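Local coordinates for transcriptional regulator, LacI family protein (Rhodococcus jostii, PDB 3K9C) that probably binds regulatory DNA as a transcription factor of the LacI family, with a periplasmic-binding-protein-like domain that in relatives senses small ligands, at residues His120-His126 and Thr275-Ala279; Arg144-Leu148 and Ser159-Val163. One frame throughout, in Å; residues are numbered along the deposited sequence.

Contact 1. Residues His120-His126 and Thr275-Ala279; sequences HLTELGH and TGPVA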
loop_
_atom_site.group_PDB
_atom_site.type_symbol
_atom_site.label_atom_id
_atom_site.label_comp_id
_atom_site.label_asym_id
_atom_site.label_seq_id
_atom_site.Cartn_x
_atom_site.Cartn_y
_atom_site.Cartn_z
ATOM N N HIS B 120 -13.227 -25.235 1.262
ATOM C CA HIS B 120 -13.900 -24.595 0.139
ATOM C C HIS B 120 -13.447 -25.192 -1.190
ATOM O O HIS B 120 -14.271 -25.495 -2.055
ATOM C CB HIS B 120 -13.624 -23.083 0.159
ATOM C CG HIS B 120 -14.063 -22.367 -1.080
ATOM N ND1 HIS B 120 -15.379 -22.316 -1.483
ATOM C CD2 HIS B 120 -13.358 -21.679 -2.006
ATOM C CE1 HIS B 120 -15.465 -21.626 -2.606
ATOM N NE2 HIS B 120 -14.251 -21.230 -2.946
ATOM N N LEU B 121 -12.135 -25.360 -1.352
ATOM C CA LEU B 121 -11.581 -25.910 -2.589
ATOM C C LEU B 121 -11.885 -27.395 -2.809
ATOM O O LEU B 121 -12.187 -27.809 -3.925
ATOM C CB LEU B 121 -10.067 -25.680 -2.641
ATOM C CG LEU B 121 -9.649 -24.214 -2.809
ATOM C CD1 LEU B 121 -8.150 -24.082 -2.558
ATOM C CD2 LEU B 121 -10.035 -23.717 -4.208
ATOM N N THR B 122 -11.802 -28.205 -1.762
ATOM C CA THR B 122 -12.097 -29.617 -1.940
ATOM C C THR B 122 -13.600 -29.748 -2.242
ATOM O O THR B 122 -13.999 -30.539 -3.103
ATOM C CB THR B 122 -11.667 -30.443 -0.689
ATOM O OG1 THR B 122 -12.286 -29.910 0.486
ATOM C CG2 THR B 122 -10.131 -30.378 -0.507
ATOM N N GLU B 123 -14.426 -28.934 -1.580
ATOM C CA GLU B 123 -15.869 -28.972 -1.822
ATOM C C GLU B 123 -16.180 -28.655 -3.281
ATOM O O GLU B 123 -17.198 -29.102 -3.807
ATOM C CB GLU B 123 -16.612 -27.978 -0.921
ATOM C CG GLU B 123 -18.139 -28.082 -1.025
ATOM C CD GLU B 123 -18.876 -27.010 -0.225
ATOM O OE1 GLU B 123 -18.741 -26.985 1.019
ATOM O OE2 GLU B 123 -19.591 -26.192 -0.842
ATOM N N LEU B 124 -15.312 -27.876 -3.930
ATOM C CA LEU B 124 -15.498 -27.529 -5.343
ATOM C C LEU B 124 -14.862 -28.599 -6.232
ATOM O O LEU B 124 -14.796 -28.455 -7.457
ATOM C CB LEU B 124 -14.895 -26.149 -5.661
ATOM C CG LEU B 124 -15.761 -24.911 -5.369
ATOM C CD1 LEU B 124 -14.910 -23.635 -5.434
ATOM C CD2 LEU B 124 -16.909 -24.842 -6.379
ATOM N N GLY B 125 -14.378 -29.667 -5.600
ATOM C CA GLY B 125 -13.792 -30.770 -6.346
ATOM C C GLY B 125 -12.289 -30.832 -6.537
ATOM O O GLY B 125 -11.791 -31.787 -7.127
ATOM N N HIS B 126 -11.564 -29.825 -6.056
ATOM C CA HIS B 126 -10.111 -29.787 -6.209
ATOM C C HIS B 126 -9.399 -30.826 -5.344
ATOM O O HIS B 126 -9.788 -31.066 -4.199
ATOM C CB HIS B 126 -9.593 -28.378 -5.871
ATOM C CG HIS B 126 -10.057 -27.316 -6.822
ATOM N ND1 HIS B 126 -9.494 -27.134 -8.068
ATOM C CD2 HIS B 126 -11.047 -26.400 -6.720
ATOM C CE1 HIS B 126 -10.116 -26.149 -8.689
ATOM N NE2 HIS B 126 -11.063 -25.685 -7.896
ATOM N N THR B 275 -12.277 -18.431 -7.515
ATOM C CA THR B 275 -12.388 -19.857 -7.213
ATOM C C THR B 275 -13.610 -20.425 -7.919
ATOM O O THR B 275 -14.568 -19.704 -8.179
ATOM C CB THR B 275 -12.515 -20.120 -5.694
ATOM O OG1 THR B 275 -13.594 -19.346 -5.160
ATOM C CG2 THR B 275 -11.226 -19.757 -4.981
ATOM N N GLY B 276 -13.566 -21.712 -8.245
ATOM C CA GLY B 276 -14.680 -22.349 -8.925
ATOM C C GLY B 276 -14.443 -23.832 -9.113
ATOM O O GLY B 276 -13.400 -24.345 -8.713
ATOM N N PRO B 277 -15.390 -24.556 -9.726
ATOM C CA PRO B 277 -15.218 -25.996 -9.938
ATOM C C PRO B 277 -13.889 -26.329 -10.619
ATOM O O PRO B 277 -13.379 -25.549 -11.426
ATOM C CB PRO B 277 -16.422 -26.365 -10.802
ATOM C CG PRO B 277 -17.472 -25.376 -10.356
ATOM C CD PRO B 277 -16.677 -24.089 -10.276
ATOM N N VAL B 278 -13.336 -27.490 -10.285
ATOM C CA VAL B 278 -12.076 -27.943 -10.870
ATOM C C VAL B 278 -12.262 -28.174 -12.355
ATOM O O VAL B 278 -13.315 -28.641 -12.780
ATOM C CB VAL B 278 -11.622 -29.272 -10.258
ATOM C CG1 VAL B 278 -10.182 -29.586 -10.653
ATOM C CG2 VAL B 278 -11.755 -29.199 -8.790
ATOM N N ALA B 279 -11.239 -27.856 -13.140
ATOM C CA ALA B 279 -11.314 -28.049 -14.580
ATOM C C ALA B 279 -11.551 -29.534 -14.877
ATOM O O ALA B 279 -11.321 -30.355 -13.961
ATOM C CB ALA B 279 -10.020 -27.574 -15.238
#

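Contact 2. Residues Arg144-Leu148 and Ser159-Val163; sequences RAGFL and SATVV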
loop_
_atom_site.group_PDB
_atom_site.type_symbol
_atom_site.label_atom_id
_atom_site.label_comp_id
_atom_site.label_asym_id
_atom_site.label_seq_id
_atom_site.Cartn_x
_atom_site.Cartn_y
_atom_site.Cartn_z
ATOM N N ARG B 144 0.870 -23.008 7.228
ATOM C CA ARG B 144 1.494 -24.136 6.537
ATOM C C ARG B 144 1.044 -25.446 7.203
ATOM O O ARG B 144 0.622 -26.377 6.527
ATOM C CB ARG B 144 3.021 -24.019 6.574
ATOM C CG ARG B 144 3.738 -25.135 5.824
ATOM C CD ARG B 144 5.244 -25.074 6.032
ATOM N NE ARG B 144 5.866 -26.350 5.689
ATOM C CZ ARG B 144 6.445 -26.624 4.524
ATOM N NH1 ARG B 144 6.501 -25.700 3.568
ATOM N NH2 ARG B 144 6.951 -27.836 4.305
ATOM N N ALA B 145 1.117 -25.506 8.530
ATOM C CA ALA B 145 0.696 -26.704 9.253
ATOM C C ALA B 145 -0.806 -26.907 9.067
ATOM O O ALA B 145 -1.276 -28.016 8.839
ATOM C CB ALA B 145 1.025 -26.568 10.726
ATOM N N GLY B 146 -1.561 -25.822 9.166
ATOM C CA GLY B 146 -2.989 -25.938 8.976
ATOM C C GLY B 146 -3.320 -26.461 7.592
ATOM O O GLY B 146 -4.238 -27.266 7.438
ATOM N N PHE B 147 -2.582 -26.004 6.579
ATOM C CA PHE B 147 -2.825 -26.445 5.199
ATOM C C PHE B 147 -2.584 -27.947 5.023
ATOM O O PHE B 147 -3.390 -28.653 4.415
ATOM C CB PHE B 147 -1.917 -25.692 4.212
ATOM C CG PHE B 147 -2.029 -26.182 2.797
ATOM C CD1 PHE B 147 -3.147 -25.874 2.027
ATOM C CD2 PHE B 147 -1.052 -27.009 2.253
ATOM C CE1 PHE B 147 -3.293 -26.390 0.732
ATOM C CE2 PHE B 147 -1.188 -27.530 0.963
ATOM C CZ PHE B 147 -2.309 -27.222 0.204
ATOM N N LEU B 148 -1.450 -28.417 5.526
ATOM C CA LEU B 148 -1.100 -29.826 5.422
ATOM C C LEU B 148 -2.086 -30.694 6.210
ATOM O O LEU B 148 -2.467 -31.774 5.768
ATOM C CB LEU B 148 0.333 -30.037 5.930
ATOM C CG LEU B 148 1.414 -29.415 5.037
ATOM C CD1 LEU B 148 2.779 -29.459 5.719
ATOM C CD2 LEU B 148 1.445 -30.164 3.722
ATOM N N SER B 159 -1.329 -35.379 -2.823
ATOM C CA SER B 159 -1.502 -34.415 -3.907
ATOM C C SER B 159 -1.439 -32.990 -3.358
ATOM O O SER B 159 -1.926 -32.040 -3.989
ATOM C CB SER B 159 -2.821 -34.660 -4.645
ATOM O OG SER B 159 -3.917 -34.728 -3.758
ATOM N N ALA B 160 -0.830 -32.852 -2.179
ATOM C CA ALA B 160 -0.678 -31.560 -1.533
ATOM C C ALA B 160 0.743 -31.055 -1.756
ATOM O O ALA B 160 1.715 -31.786 -1.543
ATOM C CB ALA B 160 -0.972 -31.680 -0.029
ATOM N N THR B 161 0.867 -29.807 -2.193
ATOM C CA THR B 161 2.175 -29.220 -2.446
ATOM C C THR B 161 2.357 -27.903 -1.692
ATOM O O THR B 161 1.471 -27.054 -1.692
ATOM C CB THR B 161 2.360 -28.937 -3.945
ATOM O OG1 THR B 161 2.023 -30.107 -4.695
ATOM C CG2 THR B 161 3.802 -28.546 -4.248
ATOM N N VAL B 162 3.503 -27.746 -1.036
ATOM C CA VAL B 162 3.799 -26.512 -0.321
ATOM C C VAL B 162 5.122 -25.952 -0.819
ATOM O O VAL B 162 6.147 -26.623 -0.755
ATOM C CB VAL B 162 3.947 -26.707 1.200
ATOM C CG1 VAL B 162 4.214 -25.343 1.849
ATOM C CG2 VAL B 162 2.693 -27.330 1.795
ATOM N N VAL B 163 5.101 -24.728 -1.329
ATOM C CA VAL B 163 6.333 -24.109 -1.799
ATOM C C VAL B 163 6.591 -22.880 -0.946
ATOM O O VAL B 163 5.653 -22.187 -0.532
ATOM C CB VAL B 163 6.247 -23.721 -3.292
ATOM C CG1 VAL B 163 5.984 -24.976 -4.133
ATOM C CG2 VAL B 163 5.149 -22.691 -3.512
#

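Contact 1. Residues His120-His126 and Thr275-Ala279
His126 NE2 donates a 2.8 Å hydrogen bond to Gly276 O. The carbonyl points almost straight at the nitrogen, with a C=O...N angle of 176°, but its oxygen lies about 20° out of the imidazole plane. The other ring nitrogen, ND1, is hydrogen-bonded to Thr187 OG1. Both ring nitrogens are therefore engaged, which should fix the rotation of this buried imidazole. At the other end of the contact, His120 NE2 and Thr275 OG1 are hydrogen-bonded at 3.0 Å. The hydroxyl meets the His120 ring at its edge, in plane, and the bond is nearly straight. A chi1 of 170° turns the His120 ring away from its own backbone N, and its NE2 reaches Thr275. Thr275 OG1 has a second hydrogen bond, to Thr234 OG1. A weak backbone bond, Val278 N to Leu124 O, joins the two segments near Gly125. That glycine, with positive phi, is the C-prime residue of a Schellman motif that ends helix 110-123. The last modelled residues, after strand 262-270, run across the C-terminal end of this helix in the periplasmic-binding-protein-like fold. Leu124 fills the middle. Leu124 CD1 packs 3.7 Å from Gly276 N, and Leu124 CD2 lies 4.0 Å from Pro277 CD. Pro277 CA also makes a CA-H...O contact with Leu124 O at 3.5 Å. Deeper in, Leu121 CD2 approaches Thr275 CG2 at 4.2 Å.

Contact 2. Residues Arg144-Leu148 and Ser159-Val163
Val162 is the bump that fits against Arg144, Phe147 and Leu148 of the helix. Its CG2 branch does most of the work. Val162 CG2 sits 3.6 Å from Leu148 CD2 and 3.8 Å from Phe147 CD2, in the hollow between these two side chains. CG2 lies anti to the carbonyl carbon of Val162, while CG1 is anti to the backbone N (chi1 -178°). Helix 140-153 and strand 160-164 belong to a beta-alpha-beta unit that starts with strand 129-133. Their short segments here run nearly antiparallel, at 166°, with axes 9.8 Å apart. Phe147 points toward the strand, with its ring near Ala160 and Thr161. Phe147 CE2 lies 4.3 Å from Ala160 CB and 3.8 Å from Thr161 O. Ala160 is a small, low bump beside the ring. Phe147 also packs on Ile129, on the ring of His131, and on Ile114 and Val118 of helix 110-123. Arg144 is extended from CG to NE and crosses Val162 obliquely. Arg144 CG comes 4.0 Å from Val162 CG1. Arg144 NH1 forms a salt bridge with Asp133 of the neighbouring strand 129-133.

Both contacts belong to the same half of the chain, with centres 16 Å apart and nearest atoms about 6 Å apart, so they do not touch. Contact 1 is partly buried and joins segments distant in sequence: the end of helix 110-123 and the loop after strand 262-270. Contact 2 is a surface contact between neighbours in sequence, a helix and the edge strand of the four-stranded sheet. Polar bonds lead in contact 1, where the last modelled residues meet a helix end. Contact 2 has no hydrogen bond across it and relies on apolar packing. Helix 110-123 ties them, since it carries part of contact 1 and also packs on Phe147.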